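Local structure of beta-1,3-glucanosyltransferase (Rhizomucor miehei CAU432, 4WTP) at residues A[35-40]-A[249-254]; A[131-136]-A[221-226]; A[170-175]-A[208-213]; A[185-190]-A[204-209]. The protein is a carbohydrate-active enzyme of glycoside hydrolase family 17, folded as a single-chain (beta/alpha)8 barrel with eight parallel strands ringed by helices. One frame throughout, in Å; residues are numbered along the deposited sequence.

How the interactions relate
From the N terminus, residues 35-40 enter the first barrel strand and wait more than two hundred residues for their partner, 249-254 on the last long helix; interaction 1 therefore closes the widest loop, and the other three lie within it. Interaction 2 comes next, joining the ends of strands 125-132 and 219-223, and encloses interactions 3 and 4. These two finish on the same helix, 196-212, where 204-209 and 208-213 share D208 and Q209, and M185 packs on V210 between them. Interactions 2 and 4 meet through hydrogen bonds from S222 to N186 and T224 to A187, while V250 of interaction 1 rests on T224 of interaction 2.

Interaction 1. Residues A[35-40]-A[249-254]; sequences QTFYGI and DVLCRV
L251 meets T36 and F37, and it alone carries the contact from the side of helix 249-254. Along that helix, D249 makes a salt bridge with K245, one turn earlier, and its carbonyl accepts the backbone N-H of R253 one turn on. V250 packs on A200 and L203 of the neighbouring helix. L251 then points its CB toward the N-terminal segment, its CA 7.5 Å from that of F37. With CG anti to its own carbonyl carbon (chi1 -73°), the forked end is directed at that segment; both methyls touch T36, and CD2 also reaches F37. CD2 lies against the backbone carbonyl, 3.6 Å from T36 O, and also approaches the F37 ring obliquely, at 4.1 Å from CD1 of that residue. CD1 of the leucine meets the T36 methyl, CG2, at 4.0 Å, the two side chains crossing at about a right angle. Threonine suits this place because it divides its labour: CG2 serves the apolar contact, while OG1 is hydrogen-bonded to the carbonyl of G33. Further along, C252 forms the disulfide with C298, which ties the C terminus to this helix. The contact thus joins helix 240-256, whose flank also packs on helix 196-212, to the lead-in of strand 39-41, where F37 additionally touches I294 and its carbonyl is hydrogen-bonded to T66 OG1.

Interaction 2. Residues A[131-136]-A[221-226]; sequences GSEVLY and ISETGW
The backbones of S132 and E133 stand well clear of the one that carries E223, with 8.9 Å between the CA atoms of S132 and S222, because two other strands of the barrel lie between theirs. Side chains and two waters span the gap. E223 points its CB toward the other segment and runs extended beyond CG (chi2 172°), so its carboxylate arrives with one oxygen for each water. On one side, S132 OG donates to a water that in turn donates to E223 OE2 at 2.9 Å; directly, the hydroxyl and that oxygen are 4.0 Å apart. On the other, a second water gives one hydrogen to E133 OE2 at 2.9 Å and one to E223 OE1 at only 2.6 Å. One water thus links the two carboxylates, with E133 OE2 and E223 OE1 4.4 Å apart. N186 ties the two residues of the first segment together: its ND2 is hydrogen-bonded to both S132 OG and E133 OE2. The short serine and the longer glutamate, consecutive in the chain, each reach E223 through a water of their own. E133 follows directly on the fourth strand, 125-132, and E223 lies near the end of the seventh, 219-223, consistent with the 4/7 superfamily, named for the two strands whose ends carry its glutamate pair; strands 163-167 and 182-186 lie between them, and F72 and F188 pack beside E223.

Interaction 3. Residues A[170-175]-A[208-213]; sequences YKFPEV and DQVVGA
F172 meets V210 and A213 on the outer layer of the (beta/alpha)8 barrel, where the connection leading into the short helix 174-177 lies against the C-terminal part of helix 196-212. Apolar contacts make up most of it. F172 points its CB toward the helix, and with the ring anti to the carbonyl carbon (chi1 -77°), V210 lies over one of its faces. The touching branch of the valine is CG1, 4.0 Å from CD2 of the phenylalanine and nearly as close to CE2. The same two side chains also pack on L183, and V210 reaches M185 and V219, so a large flat ring and a branched aliphatic residue together pack between the helix and the sheet. At the helix end, where the CA atoms of F172 and A213 are 6.2 Å apart, the small alanine fits: its methyl sits 4.0 Å from F172 CB and 3.7 Å from F172 O. That turn is held by the backbone N-H of A213 on the carbonyl of V210, 2.9 Å from N to O. In the other segment, P173 follows at the N-cap of helix 174-177, with L135 and P142 against its ring. The polar part of the contact is indirect: one water gives a hydrogen bond to F172 O at 2.9 Å and another to A213 O at 2.7 Å.

Interaction 4. Residues A[185-190]-A[204-209]; sequences MNAFPY and MSHYDQ
M185 reaches from its strand to H206 and Y207 on the helix that packs against it, and its side chain can be followed outward. CB points toward the helix, and with CG anti to the backbone N (chi1 -174°) and SD anti to CA (chi2 -179°), the chain runs extended and carries the sulfur across the gap between the backbones. SD comes to rest against the helix main chain, 3.5 Å from both H206 C and Y207 N, with H206 CB at 3.8 Å. There the chain bends (chi3 70°), laying the terminal methyl along the next residue: CE lies 3.8 Å from Y207 CA and 3.9 Å from Y207 CB. A methionine suits such a position because its slim, unbranched chain can slip in against a helix backbone and turn at its end. A187, two residues on, adds a lighter touch, its methyl lying near the plane of the H206 ring, at the edge, 4.4 Å from CD2. The imidazole itself is steadied from elsewhere, its NE2 hydrogen-bonded to E192 and its ring stacked with that of Y169. The Y207 hydroxyl likewise finds its partner outside, in the carbonyl of V219. The contact belongs to the beta-alpha-beta unit of strand 182-186, helix 196-212 and strand 219-223: M185 and Y207 both pack on I221 of the adjoining strand, while L203 extends the helix face over M185 and A187.

Interaction 1. Residues A[35-40]-A[249-254]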
loop_
_atom_site.group_PDB
_atom_site.type_symbol
_atom_site.label_atom_id
_atom_site.label_comp_id
_atom_site.label_asym_id
_atom_site.label_seq_id
_atom_site.Cartn_x
_atom_site.Cartn_y
_atom_site.Cartn_z
ATOM N N GLN A 35 15.883 3.691 5.873
ATOM C CA GLN A 35 15.036 4.691 5.234
ATOM C C GLN A 35 15.008 4.508 3.719
ATOM O O GLN A 35 14.495 5.376 3.013
ATOM C CB GLN A 35 15.489 6.108 5.569
ATOM C CG GLN A 35 15.285 6.544 7.015
ATOM C CD GLN A 35 15.276 8.051 7.160
ATOM O OE1 GLN A 35 14.222 8.652 7.344
ATOM N NE2 GLN A 35 16.450 8.673 7.060
ATOM N N THR A 36 15.512 3.367 3.222
ATOM C CA THR A 36 15.459 3.120 1.775
ATOM C C THR A 36 14.004 3.138 1.306
ATOM O O THR A 36 13.706 3.740 0.272
ATOM C CB THR A 36 16.121 1.807 1.378
ATOM O OG1 THR A 36 17.521 1.911 1.648
ATOM C CG2 THR A 36 15.981 1.540 -0.098
ATOM N N PHE A 37 13.111 2.486 2.041
ATOM C CA PHE A 37 11.679 2.624 1.751
ATOM C C PHE A 37 11.010 3.419 2.844
ATOM O O PHE A 37 11.182 3.109 4.028
ATOM C CB PHE A 37 10.999 1.253 1.727
ATOM C CG PHE A 37 11.459 0.347 0.623
ATOM C CD1 PHE A 37 10.858 0.357 -0.640
ATOM C CD2 PHE A 37 12.460 -0.600 0.874
ATOM C CE1 PHE A 37 11.288 -0.513 -1.622
ATOM C CE2 PHE A 37 12.876 -1.483 -0.104
ATOM C CZ PHE A 37 12.297 -1.426 -1.360
ATOM N N TYR A 38 10.188 4.396 2.468
ATOM C CA TYR A 38 9.301 5.028 3.434
ATOM C C TYR A 38 8.447 3.927 4.109
ATOM O O TYR A 38 8.274 3.901 5.338
ATOM C CB TYR A 38 8.411 6.067 2.738
ATOM C CG TYR A 38 7.321 6.590 3.635
ATOM C CD1 TYR A 38 7.581 7.599 4.559
ATOM C CD2 TYR A 38 6.019 6.086 3.551
ATOM C CE1 TYR A 38 6.581 8.071 5.386
ATOM C CE2 TYR A 38 5.022 6.563 4.378
ATOM C CZ TYR A 38 5.304 7.553 5.296
ATOM O OH TYR A 38 4.294 8.023 6.118
ATOM N N GLY A 39 7.906 3.021 3.304
ATOM C CA GLY A 39 7.218 1.853 3.836
ATOM C C GLY A 39 6.990 0.846 2.744
ATOM O O GLY A 39 7.196 1.150 1.573
ATOM N N ILE A 40 6.598 -0.370 3.123
ATOM C CA ILE A 40 6.399 -1.445 2.145
ATOM C C ILE A 40 5.070 -2.148 2.405
ATOM O O ILE A 40 4.706 -2.473 3.563
ATOM C CB ILE A 40 7.557 -2.475 2.198
ATOM C CG1 ILE A 40 8.922 -1.825 2.013
ATOM C CG2 ILE A 40 7.425 -3.478 1.078
ATOM C CD1 ILE A 40 10.084 -2.765 2.260
ATOM N N ASP A 249 14.290 3.765 -9.939
ATOM C CA ASP A 249 13.771 5.017 -10.493
ATOM C C ASP A 249 12.677 5.601 -9.630
ATOM O O ASP A 249 12.668 6.803 -9.386
ATOM C CB ASP A 249 13.211 4.829 -11.904
ATOM C CG ASP A 249 14.268 4.511 -12.931
ATOM O OD1 ASP A 249 15.475 4.659 -12.640
ATOM O OD2 ASP A 249 13.877 4.122 -14.057
ATOM N N VAL A 250 11.755 4.767 -9.178
ATOM C CA VAL A 250 10.671 5.291 -8.385
ATOM C C VAL A 250 11.166 5.818 -7.035
ATOM O O VAL A 250 10.761 6.878 -6.590
ATOM C CB VAL A 250 9.572 4.235 -8.206
ATOM C CG1 VAL A 250 8.576 4.669 -7.156
ATOM C CG2 VAL A 250 8.850 3.982 -9.525
ATOM N N LEU A 251 12.074 5.082 -6.392
ATOM C CA LEU A 251 12.650 5.529 -5.115
ATOM C C LEU A 251 13.362 6.862 -5.308
ATOM O O LEU A 251 13.274 7.748 -4.459
ATOM C CB LEU A 251 13.600 4.479 -4.523
ATOM C CG LEU A 251 12.900 3.244 -3.955
ATOM C CD1 LEU A 251 13.959 2.295 -3.457
ATOM C CD2 LEU A 251 11.949 3.602 -2.823
ATOM N N CYS A 252 14.057 7.011 -6.436
ATOM C CA CYS A 252 14.708 8.280 -6.741
ATOM C C CYS A 252 13.709 9.426 -6.895
ATOM O O CYS A 252 13.844 10.486 -6.260
ATOM C CB CYS A 252 15.551 8.157 -8.001
ATOM S SG CYS A 252 16.157 9.725 -8.656
ATOM N N ARG A 253 12.705 9.235 -7.746
ATOM C CA ARG A 253 11.729 10.290 -8.020
ATOM C C ARG A 253 10.971 10.729 -6.788
ATOM O O ARG A 253 10.772 11.931 -6.601
ATOM C CB ARG A 253 10.781 9.854 -9.119
ATOM C CG ARG A 253 11.386 9.624 -10.490
ATOM C CD ARG A 253 12.309 10.746 -10.942
ATOM N NE ARG A 253 12.678 10.675 -12.354
ATOM C CZ ARG A 253 13.428 11.585 -12.981
ATOM N NH1 ARG A 253 13.896 12.640 -12.324
ATOM N NH2 ARG A 253 13.698 11.439 -14.275
ATOM N N VAL A 254 10.562 9.803 -5.922
ATOM C CA VAL A 254 9.811 10.206 -4.730
ATOM C C VAL A 254 10.738 10.908 -3.730
ATOM O O VAL A 254 10.298 11.735 -2.947
ATOM C CB VAL A 254 8.997 9.055 -4.066
ATOM C CG1 VAL A 254 7.998 8.496 -5.061
ATOM C CG2 VAL A 254 9.896 7.978 -3.453
#

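Interaction 2. Residues A[131-136]-A[221-226]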
loop_
_atom_site.group_PDB
_atom_site.type_symbol
_atom_site.label_atom_id
_atom_site.label_comp_id
_atom_site.label_asym_id
_atom_site.label_seq_id
_atom_site.Cartn_x
_atom_site.Cartn_y
_atom_site.Cartn_z
ATOM N N GLY A 131 -10.395 1.775 2.447
ATOM C CA GLY A 131 -10.620 1.182 1.139
ATOM C C GLY A 131 -9.482 1.404 0.171
ATOM O O GLY A 131 -8.712 2.372 0.280
ATOM N N SER A 132 -9.402 0.513 -0.802
ATOM C CA SER A 132 -8.467 0.654 -1.918
ATOM C C SER A 132 -9.186 0.291 -3.201
ATOM O O SER A 132 -9.719 -0.823 -3.325
ATOM C CB SER A 132 -7.283 -0.298 -1.728
ATOM O OG SER A 132 -6.409 -0.252 -2.857
ATOM N N GLU A 133 -9.269 1.259 -4.107
ATOM C CA GLU A 133 -9.941 1.092 -5.409
ATOM C C GLU A 133 -11.439 0.839 -5.293
ATOM O O GLU A 133 -12.034 0.201 -6.170
ATOM C CB GLU A 133 -9.221 0.088 -6.312
ATOM C CG GLU A 133 -7.918 0.723 -6.789
ATOM C CD GLU A 133 -7.023 -0.210 -7.559
ATOM O OE1 GLU A 133 -7.542 -1.126 -8.225
ATOM O OE2 GLU A 133 -5.782 -0.014 -7.533
ATOM N N VAL A 134 -12.056 1.393 -4.253
ATOM C CA VAL A 134 -13.512 1.269 -4.079
ATOM C C VAL A 134 -14.283 1.884 -5.255
ATOM O O VAL A 134 -15.236 1.279 -5.760
ATOM C CB VAL A 134 -13.960 1.898 -2.751
ATOM C CG1 VAL A 134 -15.487 1.962 -2.639
ATOM C CG2 VAL A 134 -13.357 1.113 -1.594
ATOM N N LEU A 135 -13.879 3.088 -5.666
ATOM C CA LEU A 135 -14.519 3.756 -6.790
ATOM C C LEU A 135 -14.072 3.192 -8.142
ATOM O O LEU A 135 -14.892 3.060 -9.057
ATOM C CB LEU A 135 -14.313 5.259 -6.721
ATOM C CG LEU A 135 -14.910 5.945 -5.492
ATOM C CD1 LEU A 135 -14.658 7.442 -5.598
ATOM C CD2 LEU A 135 -16.411 5.684 -5.353
ATOM N N TYR A 136 -12.803 2.795 -8.265
ATOM C CA TYR A 136 -12.392 2.093 -9.496
ATOM C C TYR A 136 -13.278 0.863 -9.753
ATOM O O TYR A 136 -13.735 0.642 -10.883
ATOM C CB TYR A 136 -10.918 1.687 -9.437
ATOM C CG TYR A 136 -10.546 0.739 -10.548
ATOM C CD1 TYR A 136 -10.316 1.202 -11.845
ATOM C CD2 TYR A 136 -10.492 -0.631 -10.311
ATOM C CE1 TYR A 136 -10.000 0.326 -12.873
ATOM C CE2 TYR A 136 -10.190 -1.524 -11.334
ATOM C CZ TYR A 136 -9.939 -1.029 -12.606
ATOM O OH TYR A 136 -9.629 -1.877 -13.632
ATOM N N ILE A 221 1.716 7.921 -2.112
ATOM C CA ILE A 221 1.530 6.798 -3.050
ATOM C C ILE A 221 1.341 5.528 -2.237
ATOM O O ILE A 221 2.252 5.107 -1.526
ATOM C CB ILE A 221 2.683 6.710 -4.068
ATOM C CG1 ILE A 221 2.762 8.015 -4.883
ATOM C CG2 ILE A 221 2.504 5.498 -4.978
ATOM C CD1 ILE A 221 3.927 8.069 -5.856
ATOM N N SER A 222 0.172 4.902 -2.336
ATOM C CA SER A 222 -0.092 3.691 -1.568
ATOM C C SER A 222 0.388 2.414 -2.244
ATOM O O SER A 222 0.627 1.433 -1.557
ATOM C CB SER A 222 -1.571 3.586 -1.230
ATOM O OG SER A 222 -2.316 4.030 -2.339
ATOM N N GLU A 223 0.518 2.430 -3.572
ATOM C CA GLU A 223 1.013 1.238 -4.282
ATOM C C GLU A 223 1.614 1.622 -5.618
ATOM O O GLU A 223 0.974 2.350 -6.421
ATOM C CB GLU A 223 -0.101 0.228 -4.629
ATOM C CG GLU A 223 -0.873 -0.435 -3.526
ATOM C CD GLU A 223 -2.029 -1.235 -4.069
ATOM O OE1 GLU A 223 -2.264 -1.233 -5.283
ATOM O OE2 GLU A 223 -2.764 -1.812 -3.287
ATOM N N THR A 224 2.800 1.063 -5.894
ATOM C CA THR A 224 3.304 0.917 -7.256
ATOM C C THR A 224 4.422 -0.120 -7.186
ATOM O O THR A 224 5.012 -0.340 -6.121
ATOM C CB THR A 224 3.829 2.228 -7.856
ATOM O OG1 THR A 224 3.976 2.024 -9.260
ATOM C CG2 THR A 224 5.207 2.600 -7.294
ATOM N N GLY A 225 4.676 -0.777 -8.309
ATOM C CA GLY A 225 5.689 -1.829 -8.376
ATOM C C GLY A 225 5.750 -2.374 -9.787
ATOM O O GLY A 225 5.033 -1.896 -10.673
ATOM N N TRP A 226 6.570 -3.407 -9.996
ATOM C CA TRP A 226 6.859 -3.914 -11.324
ATOM C C TRP A 226 7.233 -5.376 -11.152
ATOM O O TRP A 226 8.071 -5.717 -10.288
ATOM C CB TRP A 226 8.033 -3.146 -11.954
ATOM C CG TRP A 226 8.215 -3.448 -13.407
ATOM C CD1 TRP A 226 8.802 -4.583 -13.975
ATOM C CD2 TRP A 226 7.746 -2.630 -14.520
ATOM N NE1 TRP A 226 8.773 -4.467 -15.351
ATOM C CE2 TRP A 226 8.156 -3.312 -15.730
ATOM C CE3 TRP A 226 7.109 -1.404 -14.628
ATOM C CZ2 TRP A 226 7.895 -2.796 -16.983
ATOM C CZ3 TRP A 226 6.823 -0.919 -15.903
ATOM C CH2 TRP A 226 7.219 -1.590 -17.056
HETATM O O HOH W 1 -3.629 0.532 -1.778
HETATM O O HOH W 2 -4.254 -2.281 -6.629
#

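Interaction 3. Residues A[170-175]-A[208-213]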
loop_
_atom_site.group_PDB
_atom_site.type_symbol
_atom_site.label_atom_id
_atom_site.label_comp_id
_atom_site.label_asym_id
_atom_site.label_seq_id
_atom_site.Cartn_x
_atom_site.Cartn_y
_atom_site.Cartn_z
ATOM N N TYR A 170 -7.496 8.833 -11.448
ATOM C CA TYR A 170 -8.670 9.543 -11.956
ATOM C C TYR A 170 -9.932 9.297 -11.098
ATOM O O TYR A 170 -11.045 9.603 -11.539
ATOM C CB TYR A 170 -8.880 9.147 -13.430
ATOM C CG TYR A 170 -8.946 7.654 -13.675
ATOM C CD1 TYR A 170 -7.785 6.903 -13.925
ATOM C CD2 TYR A 170 -10.166 6.992 -13.679
ATOM C CE1 TYR A 170 -7.849 5.539 -14.154
ATOM C CE2 TYR A 170 -10.242 5.624 -13.888
ATOM C CZ TYR A 170 -9.090 4.903 -14.156
ATOM O OH TYR A 170 -9.168 3.546 -14.361
ATOM N N LYS A 171 -9.791 8.733 -9.898
ATOM C CA LYS A 171 -10.938 8.432 -9.018
ATOM C C LYS A 171 -10.847 9.109 -7.638
ATOM O O LYS A 171 -10.986 8.480 -6.588
ATOM C CB LYS A 171 -11.058 6.932 -8.826
ATOM C CG LYS A 171 -11.611 6.194 -10.021
ATOM C CD LYS A 171 -13.006 6.672 -10.380
ATOM C CE LYS A 171 -13.584 5.744 -11.420
ATOM N NZ LYS A 171 -14.969 6.150 -11.767
ATOM N N PHE A 172 -10.627 10.408 -7.663
ATOM C CA PHE A 172 -10.637 11.217 -6.442
ATOM C C PHE A 172 -11.651 12.373 -6.583
ATOM O O PHE A 172 -11.269 13.523 -6.738
ATOM C CB PHE A 172 -9.241 11.720 -6.115
ATOM C CG PHE A 172 -8.366 10.657 -5.505
ATOM C CD1 PHE A 172 -8.448 10.395 -4.132
ATOM C CD2 PHE A 172 -7.479 9.902 -6.291
ATOM C CE1 PHE A 172 -7.644 9.409 -3.546
ATOM C CE2 PHE A 172 -6.683 8.923 -5.703
ATOM C CZ PHE A 172 -6.783 8.672 -4.350
ATOM N N PRO A 173 -12.956 12.064 -6.546
ATOM C CA PRO A 173 -13.982 13.106 -6.692
ATOM C C PRO A 173 -14.005 13.993 -5.452
ATOM O O PRO A 173 -13.682 13.551 -4.336
ATOM C CB PRO A 173 -15.269 12.301 -6.800
ATOM C CG PRO A 173 -14.967 11.046 -6.024
ATOM C CD PRO A 173 -13.545 10.724 -6.369
ATOM N N GLU A 174 -14.460 15.223 -5.656
ATOM C CA GLU A 174 -14.408 16.245 -4.653
ATOM C C GLU A 174 -15.121 15.851 -3.367
ATOM O O GLU A 174 -14.633 16.148 -2.285
ATOM C CB GLU A 174 -14.989 17.546 -5.231
ATOM C CG GLU A 174 -14.812 18.729 -4.322
ATOM C CD GLU A 174 -15.331 20.023 -4.923
ATOM O OE1 GLU A 174 -15.949 20.015 -6.013
ATOM O OE2 GLU A 174 -15.127 21.058 -4.264
ATOM N N VAL A 175 -16.282 15.205 -3.478
ATOM C CA VAL A 175 -17.055 14.878 -2.279
ATOM C C VAL A 175 -16.292 13.930 -1.365
ATOM O O VAL A 175 -16.436 13.986 -0.144
ATOM C CB VAL A 175 -18.448 14.312 -2.593
ATOM C CG1 VAL A 175 -19.350 15.412 -3.129
ATOM C CG2 VAL A 175 -18.385 13.123 -3.550
ATOM N N ASP A 208 0.786 13.798 -10.377
ATOM C CA ASP A 208 0.406 15.208 -10.528
ATOM C C ASP A 208 -1.086 15.357 -10.787
ATOM O O ASP A 208 -1.675 16.354 -10.376
ATOM C CB ASP A 208 1.217 15.866 -11.641
ATOM C CG ASP A 208 2.661 16.102 -11.246
ATOM O OD1 ASP A 208 2.959 16.092 -10.027
ATOM O OD2 ASP A 208 3.474 16.335 -12.158
ATOM N N GLN A 209 -1.702 14.384 -11.454
ATOM C CA GLN A 209 -3.163 14.407 -11.628
ATOM C C GLN A 209 -3.885 14.263 -10.288
ATOM O O GLN A 209 -4.924 14.876 -10.059
ATOM C CB GLN A 209 -3.631 13.312 -12.591
ATOM C CG GLN A 209 -3.109 13.508 -14.003
ATOM C CD GLN A 209 -3.806 14.650 -14.722
ATOM O OE1 GLN A 209 -4.958 14.983 -14.419
ATOM N NE2 GLN A 209 -3.113 15.261 -15.676
ATOM N N VAL A 210 -3.339 13.457 -9.383
ATOM C CA VAL A 210 -3.935 13.330 -8.067
ATOM C C VAL A 210 -3.743 14.627 -7.285
ATOM O O VAL A 210 -4.657 15.077 -6.579
ATOM C CB VAL A 210 -3.413 12.114 -7.289
ATOM C CG1 VAL A 210 -4.077 12.023 -5.912
ATOM C CG2 VAL A 210 -3.695 10.852 -8.066
ATOM N N VAL A 211 -2.568 15.241 -7.393
ATOM C CA VAL A 211 -2.406 16.573 -6.821
ATOM C C VAL A 211 -3.485 17.512 -7.385
ATOM O O VAL A 211 -4.039 18.341 -6.632
ATOM C CB VAL A 211 -0.962 17.129 -7.052
ATOM C CG1 VAL A 211 -0.855 18.598 -6.623
ATOM C CG2 VAL A 211 0.058 16.275 -6.301
ATOM N N GLY A 212 -3.776 17.379 -8.671
ATOM C CA GLY A 212 -4.809 18.212 -9.292
ATOM C C GLY A 212 -6.179 18.042 -8.648
ATOM O O GLY A 212 -7.004 18.984 -8.684
ATOM N N ALA A 213 -6.413 16.876 -8.035
ATOM C CA ALA A 213 -7.707 16.563 -7.389
ATOM C C ALA A 213 -7.670 16.713 -5.866
ATOM O O ALA A 213 -8.649 16.430 -5.188
ATOM C CB ALA A 213 -8.152 15.145 -7.760
HETATM O O HOH W 3 -11.267 16.210 -5.681
#

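Interaction 4. Residues A[185-190]-A[204-209]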
loop_
_atom_site.group_PDB
_atom_site.type_symbol
_atom_site.label_atom_id
_atom_site.label_comp_id
_atom_site.label_asym_id
_atom_site.label_seq_id
_atom_site.Cartn_x
_atom_site.Cartn_y
_atom_site.Cartn_z
ATOM N N MET A 185 -2.435 7.368 -3.828
ATOM C CA MET A 185 -2.558 6.840 -5.181
ATOM C C MET A 185 -2.046 5.421 -5.363
ATOM O O MET A 185 -0.982 5.089 -4.952
ATOM C CB MET A 185 -1.762 7.741 -6.113
ATOM C CG MET A 185 -1.903 7.396 -7.612
ATOM S SD MET A 185 -0.928 8.449 -8.825
ATOM C CE MET A 185 0.815 7.935 -8.492
ATOM N N ASN A 186 -2.848 4.622 -6.051
ATOM C CA ASN A 186 -2.357 3.322 -6.552
ATOM C C ASN A 186 -2.144 3.520 -8.030
ATOM O O ASN A 186 -3.075 3.954 -8.734
ATOM C CB ASN A 186 -3.425 2.237 -6.423
ATOM C CG ASN A 186 -3.828 1.923 -4.998
ATOM O OD1 ASN A 186 -3.121 2.179 -4.041
ATOM N ND2 ASN A 186 -4.973 1.279 -4.874
ATOM N N ALA A 187 -0.962 3.200 -8.540
ATOM C CA ALA A 187 -0.730 3.330 -9.984
ATOM C C ALA A 187 0.317 2.335 -10.403
ATOM O O ALA A 187 1.395 2.275 -9.793
ATOM C CB ALA A 187 -0.275 4.749 -10.331
ATOM N N PHE A 188 0.054 1.615 -11.486
ATOM C CA PHE A 188 1.007 0.681 -12.053
ATOM C C PHE A 188 1.148 0.898 -13.543
ATOM O O PHE A 188 0.372 0.325 -14.333
ATOM C CB PHE A 188 0.538 -0.753 -11.833
ATOM C CG PHE A 188 0.571 -1.191 -10.387
ATOM C CD1 PHE A 188 -0.513 -0.901 -9.540
ATOM C CD2 PHE A 188 1.663 -1.923 -9.879
ATOM C CE1 PHE A 188 -0.499 -1.303 -8.210
ATOM C CE2 PHE A 188 1.668 -2.344 -8.545
ATOM C CZ PHE A 188 0.593 -2.022 -7.722
ATOM N N PRO A 189 2.168 1.668 -13.955
ATOM C CA PRO A 189 2.458 1.792 -15.373
ATOM C C PRO A 189 2.569 0.442 -16.116
ATOM O O PRO A 189 2.234 0.367 -17.311
ATOM C CB PRO A 189 3.760 2.584 -15.373
ATOM C CG PRO A 189 3.590 3.517 -14.192
ATOM C CD PRO A 189 2.913 2.662 -13.152
ATOM N N TYR A 190 3.048 -0.600 -15.448
ATOM C CA TYR A 190 3.102 -1.912 -16.034
ATOM C C TYR A 190 1.763 -2.333 -16.633
ATOM O O TYR A 190 1.679 -2.877 -17.743
ATOM C CB TYR A 190 3.524 -2.947 -14.967
ATOM C CG TYR A 190 3.600 -4.314 -15.566
ATOM C CD1 TYR A 190 4.790 -4.741 -16.184
ATOM C CD2 TYR A 190 2.520 -5.193 -15.566
ATOM C CE1 TYR A 190 4.866 -5.983 -16.797
ATOM C CE2 TYR A 190 2.602 -6.430 -16.172
ATOM C CZ TYR A 190 3.779 -6.832 -16.791
ATOM O OH TYR A 190 3.855 -8.060 -17.398
ATOM N N MET A 204 4.907 9.597 -12.078
ATOM C CA MET A 204 4.927 10.967 -11.591
ATOM C C MET A 204 3.860 11.845 -12.252
ATOM O O MET A 204 3.263 12.708 -11.589
ATOM C CB MET A 204 6.331 11.575 -11.745
ATOM C CG MET A 204 7.353 11.086 -10.718
ATOM S SD MET A 204 6.960 11.487 -8.996
ATOM C CE MET A 204 5.985 12.973 -9.174
ATOM N N SER A 205 3.626 11.633 -13.538
ATOM C CA SER A 205 2.544 12.337 -14.229
ATOM C C SER A 205 1.193 12.016 -13.601
ATOM O O SER A 205 0.348 12.900 -13.400
ATOM C CB SER A 205 2.539 12.001 -15.711
ATOM O OG SER A 205 3.572 12.712 -16.349
ATOM N N HIS A 206 0.979 10.749 -13.275
ATOM C CA HIS A 206 -0.266 10.334 -12.628
ATOM C C HIS A 206 -0.358 10.941 -11.238
ATOM O O HIS A 206 -1.439 11.431 -10.850
ATOM C CB HIS A 206 -0.370 8.813 -12.567
ATOM C CG HIS A 206 -0.533 8.158 -13.898
ATOM N ND1 HIS A 206 -0.838 8.838 -15.022
ATOM C CD2 HIS A 206 -0.460 6.826 -14.253
ATOM C CE1 HIS A 206 -0.942 7.969 -16.052
ATOM N NE2 HIS A 206 -0.698 6.742 -15.581
ATOM N N TYR A 207 0.773 11.002 -10.517
ATOM C CA TYR A 207 0.797 11.661 -9.224
ATOM C C TYR A 207 0.326 13.104 -9.344
ATOM O O TYR A 207 -0.458 13.560 -8.534
ATOM C CB TYR A 207 2.215 11.589 -8.643
ATOM C CG TYR A 207 2.387 12.320 -7.347
ATOM C CD1 TYR A 207 2.041 11.701 -6.148
ATOM C CD2 TYR A 207 2.853 13.647 -7.315
ATOM C CE1 TYR A 207 2.162 12.356 -4.950
ATOM C CE2 TYR A 207 2.965 14.317 -6.100
ATOM C CZ TYR A 207 2.633 13.654 -4.915
ATOM O OH TYR A 207 2.715 14.291 -3.684
ATOM N N ASP A 208 0.786 13.798 -10.377
ATOM C CA ASP A 208 0.406 15.208 -10.528
ATOM C C ASP A 208 -1.086 15.357 -10.787
ATOM O O ASP A 208 -1.675 16.354 -10.376
ATOM C CB ASP A 208 1.217 15.866 -11.641
ATOM C CG ASP A 208 2.661 16.102 -11.246
ATOM O OD1 ASP A 208 2.959 16.092 -10.027
ATOM O OD2 ASP A 208 3.474 16.335 -12.158
ATOM N N GLN A 209 -1.702 14.384 -11.454
ATOM C CA GLN A 209 -3.163 14.407 -11.628
ATOM C C GLN A 209 -3.885 14.263 -10.288
ATOM O O GLN A 209 -4.924 14.876 -10.059
ATOM C CB GLN A 209 -3.631 13.312 -12.591
ATOM C CG GLN A 209 -3.109 13.508 -14.003
ATOM C CD GLN A 209 -3.806 14.650 -14.722
ATOM O OE1 GLN A 209 -4.958 14.983 -14.419
ATOM N NE2 GLN A 209 -3.113 15.261 -15.676
#